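Local coordinates for KLLA0F20702p (Kluyveromyces lactis, PDB 5Y5A), which probably serves as the Est1 subunit of yeast telomerase that binds Cdc13 and thereby helps bring the enzyme to telomeres, at residues D225-I230 / G235-Q240; A149-D154 / D183-S188; R427-W432 / T447-S452. All blocks are in the same frame, centred on the assembly; numbering follows the deposited sequence.

Contact 1: residues D225-I230 / G235-Q240; sequences DIASTI and GETFLQ
Helices 218-230 and 235-247 run antiparallel where Ser228 faces Thr237: the local axes run at 157° to each other and come within 9.2 Å, and the CA atoms of these two residues are 6.0 Å apart. Joined by a four-residue turn, they form a tight α-helical hairpin, the kind of pairing on which TPR-like superhelical folds are built, and both segments belong to the part assigned to the Est1 DNA/RNA binding domain. Small side chains allow so close an approach. Thr237 sets its methyl CG2 anti to its own backbone N (OG1 at chi1 -44°), and this methyl meets the opposing helix at Ala227 CB, 3.8 Å from CG2. It is modelled too close to Ser228 OG, however, so its exact position is doubtful. The phenyl ring of Phe238 passes beneath the hydroxyl of Ser228, whose OG sits 4.3 Å above the ring plane and offset toward the rim. That hydroxyl is engaged by Leu224 O and Arg241 NH1; Arg241 also makes a cation-pi contact with Phe238 and a salt bridge to Asp225, tying the second helix back to the first. About one turn earlier in helix 218-230, Asp225 O receives two donors from opposite faces of its carbonyl plane, Thr229 N at 3.0 Å and Thr229 OG1 at 2.8 Å.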
ATOM      1  N   ASP A 225      -1.164   2.560  10.283  1.00 64.16           N
ATOM      2  CA  ASP A 225      -0.040   1.646  10.114  1.00 58.78           C
ATOM      3  C   ASP A 225      -0.270   0.366  10.900  1.00 52.74           C
ATOM      4  O   ASP A 225      -0.034  -0.733  10.400  1.00 53.12           O
ATOM      5  CB  ASP A 225       1.268   2.304  10.553  1.00 67.58           C
ATOM      6  CG  ASP A 225       1.836   3.227   9.496  1.00 81.88           C
ATOM      7  OD1 ASP A 225       1.075   3.642   8.594  1.00 85.41           O
ATOM      8  OD2 ASP A 225       3.043   3.540   9.571  1.00 89.37           O
ATOM      9  N   ILE A 226      -0.743   0.512  12.133  1.00 49.19           N
ATOM     10  CA  ILE A 226      -1.010  -0.649  12.959  1.00 53.70           C
ATOM     11  C   ILE A 226      -2.157  -1.464  12.366  1.00 57.11           C
ATOM     12  O   ILE A 226      -2.079  -2.690  12.301  1.00 55.20           O
ATOM     13  CB  ILE A 226      -1.327  -0.247  14.399  1.00 56.43           C
ATOM     14  CG1 ILE A 226      -0.150   0.538  14.982  1.00 59.48           C
ATOM     15  CG2 ILE A 226      -1.588  -1.480  15.240  1.00 54.69           C
ATOM     16  CD1 ILE A 226      -0.422   1.122  16.355  1.00 63.93           C
ATOM     17  N   ALA A 227      -3.204  -0.783  11.905  1.00 53.85           N
ATOM     18  CA  ALA A 227      -4.325  -1.458  11.251  1.00 51.76           C
ATOM     19  C   ALA A 227      -3.874  -2.274  10.030  1.00 51.60           C
ATOM     20  O   ALA A 227      -4.293  -3.417   9.857  1.00 49.89           O
ATOM     21  CB  ALA A 227      -5.385  -0.445  10.849  1.00 49.85           C
ATOM     22  N   SER A 228      -3.025  -1.682   9.191  1.00 53.45           N
ATOM     23  CA  SER A 228      -2.453  -2.368   8.030  1.00 53.47           C
ATOM     24  C   SER A 228      -1.593  -3.553   8.431  1.00 54.00           C
ATOM     25  O   SER A 228      -1.512  -4.549   7.726  1.00 56.06           O
ATOM     26  CB  SER A 228      -1.599  -1.412   7.198  1.00 55.64           C
ATOM     27  OG  SER A 228      -2.384  -0.388   6.631  1.00 72.61           O
ATOM     28  N   THR A 229      -0.915  -3.429   9.558  1.00 55.29           N
ATOM     29  CA  THR A 229      -0.012  -4.481   9.968  1.00 54.50           C
ATOM     30  C   THR A 229      -0.803  -5.742  10.337  1.00 51.38           C
ATOM     31  O   THR A 229      -0.503  -6.822   9.838  1.00 51.25           O
ATOM     32  CB  THR A 229       0.882  -4.008  11.131  1.00 57.25           C
ATOM     33  OG1 THR A 229       1.726  -2.950  10.658  1.00 60.18           O
ATOM     34  CG2 THR A 229       1.755  -5.136  11.652  1.00 53.13           C
ATOM     35  N   ILE A 230      -1.840  -5.605  11.156  1.00 50.89           N
ATOM     36  CA  ILE A 230      -2.541  -6.791  11.655  1.00 54.95           C
ATOM     37  C   ILE A 230      -3.464  -7.463  10.624  1.00 53.12           C
ATOM     38  O   ILE A 230      -3.710  -8.668  10.715  1.00 51.69           O
ATOM     39  CB  ILE A 230      -3.366  -6.467  12.923  1.00 53.69           C
ATOM     40  CG1 ILE A 230      -4.459  -5.434  12.637  1.00 50.41           C
ATOM     41  CG2 ILE A 230      -2.451  -5.985  14.042  1.00 56.32           C
ATOM     42  CD1 ILE A 230      -5.408  -5.211  13.814  1.00 49.71           C
ATOM     43  N   GLY A 235      -7.997  -3.161   2.031  1.00 43.79           N
ATOM     44  CA  GLY A 235      -7.633  -2.028   1.207  1.00 42.03           C
ATOM     45  C   GLY A 235      -7.941  -0.684   1.836  1.00 47.08           C
ATOM     46  O   GLY A 235      -7.200   0.281   1.628  1.00 44.52           O
ATOM     47  N   GLU A 236      -9.025  -0.621   2.613  1.00 44.68           N
ATOM     48  CA  GLU A 236      -9.518   0.648   3.134  1.00 47.71           C
ATOM     49  C   GLU A 236      -8.470   1.384   3.965  1.00 49.66           C
ATOM     50  O   GLU A 236      -8.435   2.613   3.984  1.00 52.26           O
ATOM     51  CB  GLU A 236     -10.784   0.429   3.963  1.00 50.43           C
ATOM     52  CG  GLU A 236     -11.581   1.702   4.223  1.00 53.21           C
ATOM     53  CD  GLU A 236     -12.227   2.269   2.964  1.00 55.67           C
ATOM     54  OE1 GLU A 236     -12.461   1.501   2.002  1.00 45.17           O
ATOM     55  OE2 GLU A 236     -12.513   3.487   2.944  1.00 59.63           O
ATOM     56  N   THR A 237      -7.606   0.632   4.635  1.00 44.15           N
ATOM     57  CA  THR A 237      -6.549   1.235   5.432  1.00 42.99           C
ATOM     58  C   THR A 237      -5.574   2.032   4.571  1.00 41.33           C
ATOM     59  O   THR A 237      -5.151   3.116   4.943  1.00 41.77           O
ATOM     60  CB  THR A 237      -5.754   0.180   6.196  1.00 46.59           C
ATOM     61  OG1 THR A 237      -6.657  -0.761   6.788  1.00 47.14           O
ATOM     62  CG2 THR A 237      -4.925   0.846   7.272  1.00 45.52           C
ATOM     63  N   PHE A 238      -5.210   1.470   3.427  1.00 39.64           N
ATOM     64  CA  PHE A 238      -4.334   2.151   2.477  1.00 42.31           C
ATOM     65  C   PHE A 238      -5.038   3.368   1.892  1.00 39.52           C
ATOM     66  O   PHE A 238      -4.425   4.412   1.691  1.00 42.62           O
ATOM     67  CB  PHE A 238      -3.900   1.190   1.354  1.00 35.28           C
ATOM     68  CG  PHE A 238      -3.063   0.039   1.834  1.00 43.20           C
ATOM     69  CD1 PHE A 238      -3.662  -1.118   2.318  1.00 46.99           C
ATOM     70  CD2 PHE A 238      -1.676   0.108   1.799  1.00 39.61           C
ATOM     71  CE1 PHE A 238      -2.890  -2.185   2.762  1.00 47.38           C
ATOM     72  CE2 PHE A 238      -0.901  -0.955   2.236  1.00 43.84           C
ATOM     73  CZ  PHE A 238      -1.508  -2.101   2.720  1.00 45.00           C
ATOM     74  N   LEU A 239      -6.335   3.229   1.628  1.00 40.53           N
ATOM     75  CA  LEU A 239      -7.111   4.338   1.083  1.00 40.59           C
ATOM     76  C   LEU A 239      -7.055   5.549   2.011  1.00 44.89           C
ATOM     77  O   LEU A 239      -6.809   6.677   1.575  1.00 45.02           O
ATOM     78  CB  LEU A 239      -8.570   3.934   0.853  1.00 40.58           C
ATOM     79  CG  LEU A 239      -9.371   5.064   0.198  1.00 51.89           C
ATOM     80  CD1 LEU A 239      -9.180   5.055  -1.318  1.00 53.83           C
ATOM     81  CD2 LEU A 239     -10.843   5.019   0.559  1.00 52.67           C
ATOM     82  N   GLN A 240      -7.269   5.310   3.296  1.00 43.09           N
ATOM     83  CA  GLN A 240      -7.325   6.405   4.254  1.00 46.13           C
ATOM     84  C   GLN A 240      -5.947   7.031   4.434  1.00 48.80           C
ATOM     85  O   GLN A 240      -5.825   8.241   4.619  1.00 51.18           O
ATOM     86  CB  GLN A 240      -7.885   5.918   5.586  1.00 52.96           C
ATOM     87  CG  GLN A 240      -9.346   5.500   5.512  1.00 58.14           C
ATOM     88  CD  GLN A 240     -10.271   6.642   5.095  1.00 59.29           C
ATOM     89  OE1 GLN A 240     -10.058   7.803   5.459  1.00 55.52           O
ATOM     90  NE2 GLN A 240     -11.305   6.310   4.330  1.00 57.45           N
TER

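Contact 2: residues A149-D154 / D183-S188; sequences ALIPSD and DCVMAS
Part of the wall against which the bound peptide packs is built here, where Leu150 and Ile151, in the loop that follows helix 113-144, close over Val185 of helix 179-206. The contact is entirely apolar and small, burying 116 Å² in all, and it turns on a single branched side chain whose two methyls are shared between two neighbours. Val185 holds CG1 anti to its backbone N (chi1 177°), which leaves CG2 beside that N; the two methyls thus diverge toward different residues of the loop. CG1 meets Ile151 tip to tip, with the Ile151 CD1 methyl 3.8 Å from Val185 CG1. CG2 is taken by Leu150, whose side chain crosses that of Val185 at a slant, bringing Leu150 CD2 to 4.1 Å from Val185 CG2 and Leu150 CB to 4.2 Å from the same methyl. The backbones stay well apart, Leu150 CA and Val185 CA being 7.9 Å from each other, so side chains alone bridge the gap. Leu150, Val185 and the adjacent Met186 all pack on apolar side chains of the bound peptide, consistent with a recruitment surface for Cdc13. One turn on from Cys184, Ser188 folds its hydroxyl back onto its own helix, with OG 3.0 Å from Cys184 O. Around this site, Val231 adds to the cover of Val185, helix 113-144 packs on Ser188 through Leu138, Ile141 and Phe142, and helix 78-105 reaches Met186 and Ala187 through His79 and Ala78.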
ATOM      1  N   ALA A 149      -1.397 -15.584  18.860  1.00 73.84           N
ATOM      2  CA  ALA A 149      -1.365 -16.599  17.814  1.00 71.62           C
ATOM      3  C   ALA A 149      -1.691 -16.000  16.451  1.00 72.19           C
ATOM      4  O   ALA A 149      -1.504 -16.646  15.419  1.00 74.03           O
ATOM      5  CB  ALA A 149      -2.329 -17.728  18.138  1.00 72.13           C
ATOM      6  N   LEU A 150      -2.166 -14.758  16.447  1.00 68.71           N
ATOM      7  CA  LEU A 150      -2.642 -14.130  15.219  1.00 66.41           C
ATOM      8  C   LEU A 150      -2.003 -12.768  14.978  1.00 69.48           C
ATOM      9  O   LEU A 150      -1.917 -12.301  13.845  1.00 71.16           O
ATOM     10  CB  LEU A 150      -4.164 -13.974  15.262  1.00 65.09           C
ATOM     11  CG  LEU A 150      -4.999 -15.210  15.605  1.00 67.11           C
ATOM     12  CD1 LEU A 150      -5.246 -15.319  17.106  1.00 70.40           C
ATOM     13  CD2 LEU A 150      -6.309 -15.185  14.839  1.00 66.14           C
ATOM     14  N   ILE A 151      -1.552 -12.146  16.057  1.00 72.61           N
ATOM     15  CA  ILE A 151      -1.110 -10.759  16.049  1.00 67.11           C
ATOM     16  C   ILE A 151       0.333 -10.679  16.552  1.00 64.17           C
ATOM     17  O   ILE A 151       0.730 -11.477  17.400  1.00 66.71           O
ATOM     18  CB  ILE A 151      -2.067  -9.902  16.926  1.00 81.10           C
ATOM     19  CG1 ILE A 151      -3.448  -9.843  16.282  1.00 78.37           C
ATOM     20  CG2 ILE A 151      -1.565  -8.505  17.131  1.00 84.98           C
ATOM     21  CD1 ILE A 151      -3.406  -9.536  14.813  1.00 74.83           C
ATOM     22  N   PRO A 152       1.136  -9.748  16.005  1.00 60.88           N
ATOM     23  CA  PRO A 152       2.473  -9.521  16.571  1.00 61.44           C
ATOM     24  C   PRO A 152       2.399  -9.175  18.056  1.00 65.63           C
ATOM     25  O   PRO A 152       1.517  -8.423  18.466  1.00 68.28           O
ATOM     26  CB  PRO A 152       3.009  -8.340  15.757  1.00 60.08           C
ATOM     27  CG  PRO A 152       2.269  -8.410  14.457  1.00 58.15           C
ATOM     28  CD  PRO A 152       0.898  -8.938  14.797  1.00 58.28           C
ATOM     29  N   SER A 153       3.313  -9.727  18.846  1.00 69.01           N
ATOM     30  CA  SER A 153       3.265  -9.608  20.301  1.00 71.99           C
ATOM     31  C   SER A 153       3.362  -8.169  20.805  1.00 77.75           C
ATOM     32  O   SER A 153       2.763  -7.815  21.819  1.00 88.00           O
ATOM     33  CB  SER A 153       4.387 -10.439  20.914  1.00 74.55           C
ATOM     34  OG  SER A 153       5.617 -10.157  20.272  1.00 73.70           O
ATOM     35  N   ASP A 154       4.114  -7.341  20.092  1.00 77.70           N
ATOM     36  CA  ASP A 154       4.354  -5.967  20.514  1.00 77.55           C
ATOM     37  C   ASP A 154       3.178  -5.047  20.220  1.00 75.33           C
ATOM     38  O   ASP A 154       3.249  -3.847  20.483  1.00 80.34           O
ATOM     39  CB  ASP A 154       5.599  -5.428  19.826  1.00 81.38           C
ATOM     40  CG  ASP A 154       5.520  -5.554  18.323  1.00 85.49           C
ATOM     41  OD1 ASP A 154       5.877  -6.632  17.798  1.00 93.41           O
ATOM     42  OD2 ASP A 154       5.094  -4.584  17.665  1.00 77.92           O
ATOM     43  N   ASP A 183     -13.010 -12.691  13.948  1.00 62.23           N
ATOM     44  CA  ASP A 183     -13.911 -11.596  14.299  1.00 68.68           C
ATOM     45  C   ASP A 183     -13.249 -10.597  15.239  1.00 66.89           C
ATOM     46  O   ASP A 183     -13.454  -9.387  15.120  1.00 68.75           O
ATOM     47  CB  ASP A 183     -15.190 -12.137  14.946  1.00 80.77           C
ATOM     48  CG  ASP A 183     -15.815 -13.263  14.150  1.00 92.27           C
ATOM     49  OD1 ASP A 183     -15.476 -13.407  12.955  1.00 94.39           O
ATOM     50  OD2 ASP A 183     -16.646 -14.007  14.717  1.00 98.48           O
ATOM     51  N   CYS A 184     -12.457 -11.116  16.174  1.00 64.25           N
ATOM     52  CA  CYS A 184     -11.753 -10.289  17.147  1.00 65.52           C
ATOM     53  C   CYS A 184     -10.704  -9.411  16.489  1.00 67.98           C
ATOM     54  O   CYS A 184     -10.596  -8.226  16.805  1.00 66.96           O
ATOM     55  CB  CYS A 184     -11.090 -11.156  18.214  1.00 63.21           C
ATOM     56  SG  CYS A 184     -12.240 -11.956  19.332  1.00 80.91           S
ATOM     57  N   VAL A 185      -9.924 -10.003  15.584  1.00 63.06           N
ATOM     58  CA  VAL A 185      -8.870  -9.275  14.892  1.00 57.88           C
ATOM     59  C   VAL A 185      -9.473  -8.242  13.950  1.00 57.65           C
ATOM     60  O   VAL A 185      -9.011  -7.100  13.889  1.00 61.30           O
ATOM     61  CB  VAL A 185      -7.944 -10.225  14.102  1.00 57.59           C
ATOM     62  CG1 VAL A 185      -6.906  -9.437  13.332  1.00 50.15           C
ATOM     63  CG2 VAL A 185      -7.269 -11.210  15.047  1.00 62.86           C
ATOM     64  N   MET A 186     -10.512  -8.641  13.222  1.00 56.84           N
ATOM     65  CA  MET A 186     -11.224  -7.710  12.348  1.00 53.87           C
ATOM     66  C   MET A 186     -11.850  -6.558  13.144  1.00 50.10           C
ATOM     67  O   MET A 186     -11.863  -5.416  12.691  1.00 52.73           O
ATOM     68  CB  MET A 186     -12.304  -8.438  11.545  1.00 49.78           C
ATOM     69  CG  MET A 186     -11.756  -9.434  10.541  1.00 54.27           C
ATOM     70  SD  MET A 186     -10.459  -8.706   9.524  1.00 59.91           S
ATOM     71  CE  MET A 186     -11.393  -7.610   8.462  1.00 40.95           C
ATOM     72  N   ALA A 187     -12.371  -6.859  14.326  1.00 52.54           N
ATOM     73  CA  ALA A 187     -12.939  -5.808  15.168  1.00 61.22           C
ATOM     74  C   ALA A 187     -11.851  -4.818  15.556  1.00 63.34           C
ATOM     75  O   ALA A 187     -12.060  -3.607  15.521  1.00 64.45           O
ATOM     76  CB  ALA A 187     -13.593  -6.393  16.405  1.00 58.37           C
ATOM     77  N   SER A 188     -10.683  -5.350  15.906  1.00 61.53           N
ATOM     78  CA  SER A 188      -9.542  -4.529  16.275  1.00 56.92           C
ATOM     79  C   SER A 188      -9.105  -3.662  15.108  1.00 60.31           C
ATOM     80  O   SER A 188      -8.870  -2.464  15.267  1.00 64.60           O
ATOM     81  CB  SER A 188      -8.386  -5.402  16.748  1.00 51.24           C
ATOM     82  OG  SER A 188      -8.751  -6.097  17.928  1.00 56.49           O
TER

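Contact 3: residues R427-W432 / T447-S452; sequences RIMMCW and TSFCQS
The phenyl ring of Phe449 meets Met429 and Met430 with its edge: both sulfurs lie near the ring plane, and neither methionine covers a face. Met429 SD is 4.5 Å from Phe449 CE1, and Met430 SD is 4.3 Å from Phe449 CZ, the adjacent ring carbon. The two sulfurs stand 6.4 Å apart, Met429 SD to Met430 SD, on either side of the line from CG to CZ, so the far end of the ring points between them. This is the in-plane form of the Met-aromatic contact, in which the sulfur approaches ring hydrogens instead of the pi cloud. A second aromatic residue, Phe399 of helix 385-410, makes an edge-to-face pair with Phe449. Phe449 extends its ring with CG anti to the backbone N (chi1 180°), across a wide separation of the backbones in which the nearest CA atoms, those of Met429 and Phe449, are 10.8 Å apart. Within an all-helical part of the chain, in the Est1 DNA/RNA binding domain, the contact joins helix 421-433 to helix 447-462, with helix 437-444 between them in the chain. The consecutive methionines differ in shape: Met429 is stretched out beyond CB (chi2 -178°), whereas Met430 is curled (chi2 -50°), and these different paths bring both sulfurs to the same ring edge. Leu405 of helix 385-410 packs on Met429, while Met430 is also bordered by Asn541 and Phe544 of helix 526-546 and by an aromatic side chain of the bound peptide.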
ATOM      1  N   ARG A 427      13.861  -8.857  -6.496  1.00 40.26           N
ATOM      2  CA  ARG A 427      12.965  -9.935  -6.054  1.00 42.87           C
ATOM      3  C   ARG A 427      11.538  -9.663  -6.503  1.00 45.91           C
ATOM      4  O   ARG A 427      10.824 -10.552  -6.957  1.00 40.01           O
ATOM      5  CB  ARG A 427      12.974 -10.093  -4.532  1.00 40.36           C
ATOM      6  CG  ARG A 427      14.184 -10.777  -3.942  1.00 48.05           C
ATOM      7  CD  ARG A 427      13.961 -11.009  -2.459  1.00 44.83           C
ATOM      8  NE  ARG A 427      12.835 -11.906  -2.208  1.00 39.31           N
ATOM      9  CZ  ARG A 427      12.073 -11.856  -1.119  1.00 44.71           C
ATOM     10  NH1 ARG A 427      11.071 -12.714  -0.961  1.00 44.38           N
ATOM     11  NH2 ARG A 427      12.312 -10.942  -0.184  1.00 45.59           N
ATOM     12  N   ILE A 428      11.141  -8.409  -6.358  1.00 44.97           N
ATOM     13  CA  ILE A 428       9.786  -7.987  -6.636  1.00 43.32           C
ATOM     14  C   ILE A 428       9.455  -8.094  -8.130  1.00 41.76           C
ATOM     15  O   ILE A 428       8.371  -8.568  -8.502  1.00 40.60           O
ATOM     16  CB  ILE A 428       9.591  -6.569  -6.102  1.00 39.89           C
ATOM     17  CG1 ILE A 428       9.501  -6.637  -4.579  1.00 34.11           C
ATOM     18  CG2 ILE A 428       8.378  -5.897  -6.703  1.00 35.73           C
ATOM     19  CD1 ILE A 428       9.628  -5.310  -3.931  1.00 42.30           C
ATOM     20  N   MET A 429      10.401  -7.696  -8.977  1.00 36.50           N
ATOM     21  CA  MET A 429      10.253  -7.871 -10.418  1.00 43.70           C
ATOM     22  C   MET A 429      10.008  -9.340 -10.775  1.00 45.93           C
ATOM     23  O   MET A 429       9.055  -9.665 -11.477  1.00 41.29           O
ATOM     24  CB  MET A 429      11.492  -7.351 -11.159  1.00 44.04           C
ATOM     25  CG  MET A 429      11.741  -5.841 -11.008  1.00 41.56           C
ATOM     26  SD  MET A 429      13.179  -5.294 -11.969  1.00 45.87           S
ATOM     27  CE  MET A 429      13.555  -3.722 -11.198  1.00 40.14           C
ATOM     28  N   MET A 430      10.864 -10.221 -10.270  1.00 44.56           N
ATOM     29  CA  MET A 430      10.772 -11.634 -10.590  1.00 47.00           C
ATOM     30  C   MET A 430       9.503 -12.261 -10.033  1.00 43.58           C
ATOM     31  O   MET A 430       8.872 -13.082 -10.689  1.00 43.52           O
ATOM     32  CB  MET A 430      11.997 -12.380 -10.066  1.00 47.37           C
ATOM     33  CG  MET A 430      13.301 -11.829 -10.602  1.00 49.63           C
ATOM     34  SD  MET A 430      13.264 -11.649 -12.396  1.00 55.31           S
ATOM     35  CE  MET A 430      13.041 -13.352 -12.858  1.00 43.59           C
ATOM     36  N   CYS A 431       9.132 -11.874  -8.824  1.00 34.84           N
ATOM     37  CA  CYS A 431       7.923 -12.412  -8.218  1.00 42.68           C
ATOM     38  C   CYS A 431       6.689 -11.960  -8.981  1.00 41.40           C
ATOM     39  O   CYS A 431       5.728 -12.720  -9.136  1.00 41.23           O
ATOM     40  CB  CYS A 431       7.826 -11.999  -6.755  1.00 44.69           C
ATOM     41  SG  CYS A 431       8.926 -12.941  -5.698  1.00 46.16           S
ATOM     42  N   TRP A 432       6.716 -10.724  -9.466  1.00 38.40           N
ATOM     43  CA  TRP A 432       5.623 -10.229 -10.293  1.00 38.59           C
ATOM     44  C   TRP A 432       5.555 -11.010 -11.594  1.00 41.82           C
ATOM     45  O   TRP A 432       4.495 -11.511 -11.988  1.00 44.36           O
ATOM     46  CB  TRP A 432       5.795  -8.742 -10.597  1.00 36.05           C
ATOM     47  CG  TRP A 432       4.701  -8.190 -11.468  1.00 35.26           C
ATOM     48  CD1 TRP A 432       3.351  -8.276 -11.248  1.00 41.03           C
ATOM     49  CD2 TRP A 432       4.861  -7.445 -12.681  1.00 34.39           C
ATOM     50  NE1 TRP A 432       2.663  -7.635 -12.255  1.00 40.47           N
ATOM     51  CE2 TRP A 432       3.567  -7.106 -13.141  1.00 38.74           C
ATOM     52  CE3 TRP A 432       5.971  -7.023 -13.421  1.00 34.69           C
ATOM     53  CZ2 TRP A 432       3.357  -6.377 -14.311  1.00 36.02           C
ATOM     54  CZ3 TRP A 432       5.760  -6.287 -14.578  1.00 33.71           C
ATOM     55  CH2 TRP A 432       4.463  -5.979 -15.013  1.00 36.70           C
ATOM     56  N   THR A 447      14.464  -8.410 -25.089  1.00 47.75           N
ATOM     57  CA  THR A 447      15.916  -8.546 -25.196  1.00 49.20           C
ATOM     58  C   THR A 447      16.628  -7.667 -24.170  1.00 49.14           C
ATOM     59  O   THR A 447      17.585  -8.109 -23.534  1.00 44.07           O
ATOM     60  CB  THR A 447      16.441  -8.200 -26.618  1.00 69.69           C
ATOM     61  OG1 THR A 447      15.973  -6.905 -27.010  1.00 71.61           O
ATOM     62  CG2 THR A 447      15.980  -9.239 -27.637  1.00 64.62           C
ATOM     63  N   SER A 448      16.151  -6.437 -23.996  1.00 51.36           N
ATOM     64  CA  SER A 448      16.765  -5.532 -23.032  1.00 53.09           C
ATOM     65  C   SER A 448      16.640  -6.087 -21.617  1.00 47.15           C
ATOM     66  O   SER A 448      17.604  -6.077 -20.866  1.00 44.13           O
ATOM     67  CB  SER A 448      16.136  -4.144 -23.110  1.00 54.05           C
ATOM     68  OG  SER A 448      14.767  -4.199 -22.772  1.00 58.38           O
ATOM     69  N   PHE A 449      15.463  -6.595 -21.262  1.00 45.60           N
ATOM     70  CA  PHE A 449      15.260  -7.104 -19.908  1.00 43.44           C
ATOM     71  C   PHE A 449      16.058  -8.388 -19.665  1.00 41.90           C
ATOM     72  O   PHE A 449      16.704  -8.532 -18.633  1.00 44.63           O
ATOM     73  CB  PHE A 449      13.766  -7.339 -19.607  1.00 36.45           C
ATOM     74  CG  PHE A 449      13.528  -7.873 -18.221  1.00 39.32           C
ATOM     75  CD1 PHE A 449      13.632  -7.038 -17.119  1.00 42.11           C
ATOM     76  CD2 PHE A 449      13.271  -9.222 -18.009  1.00 39.75           C
ATOM     77  CE1 PHE A 449      13.457  -7.533 -15.829  1.00 40.38           C
ATOM     78  CE2 PHE A 449      13.094  -9.722 -16.724  1.00 37.45           C
ATOM     79  CZ  PHE A 449      13.191  -8.877 -15.634  1.00 36.03           C
ATOM     80  N   CYS A 450      16.028  -9.311 -20.620  1.00 41.91           N
ATOM     81  CA  CYS A 450      16.828 -10.534 -20.511  1.00 43.67           C
ATOM     82  C   CYS A 450      18.314 -10.238 -20.439  1.00 43.56           C
ATOM     83  O   CYS A 450      19.033 -10.853 -19.653  1.00 46.88           O
ATOM     84  CB  CYS A 450      16.544 -11.477 -21.683  1.00 44.04           C
ATOM     85  SG  CYS A 450      14.916 -12.230 -21.555  1.00 45.41           S
ATOM     86  N   GLN A 451      18.778  -9.298 -21.254  1.00 43.47           N
ATOM     87  CA  GLN A 451      20.176  -8.874 -21.166  1.00 45.88           C
ATOM     88  C   GLN A 451      20.499  -8.340 -19.760  1.00 45.27           C
ATOM     89  O   GLN A 451      21.537  -8.676 -19.186  1.00 43.16           O
ATOM     90  CB  GLN A 451      20.492  -7.808 -22.217  1.00 48.34           C
ATOM     91  CG  GLN A 451      21.941  -7.342 -22.198  1.00 49.14           C
ATOM     92  CD  GLN A 451      22.900  -8.433 -22.651  1.00 52.76           C
ATOM     93  OE1 GLN A 451      22.886  -8.840 -23.809  1.00 53.21           O
ATOM     94  NE2 GLN A 451      23.720  -8.925 -21.727  1.00 45.48           N
ATOM     95  N   SER A 452      19.603  -7.522 -19.208  1.00 41.91           N
ATOM     96  CA  SER A 452      19.813  -6.946 -17.876  1.00 42.48           C
ATOM     97  C   SER A 452      19.894  -8.011 -16.782  1.00 41.08           C
ATOM     98  O   SER A 452      20.745  -7.938 -15.904  1.00 45.24           O
ATOM     99  CB  SER A 452      18.695  -5.948 -17.545  1.00 41.97           C
ATOM    100  OG  SER A 452      18.930  -4.707 -18.189  1.00 46.90           O
TER

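How the contacts relate
The three contacts follow one another along the chain, contact 2 first and contact 3 last, but only contacts 1 and 2 touch. Their centres are 14 Å apart, and Ile230, at the end of helix 218-230, bridges them: Ile230 CB lies 3.6 Å from Ile151 CD1. The hairpin of contact 1, in the Est1 DNA/RNA binding domain, thereby packs directly against the loop of contact 2, in the telomerase-activating region. Contact 3 stands apart, its centre 30 Å from that of contact 1 and 37 Å from that of contact 2. Even so, contacts 2 and 3 both have side chains packed on the bound peptide, so peptide contacts occur at two widely separated places on the protein.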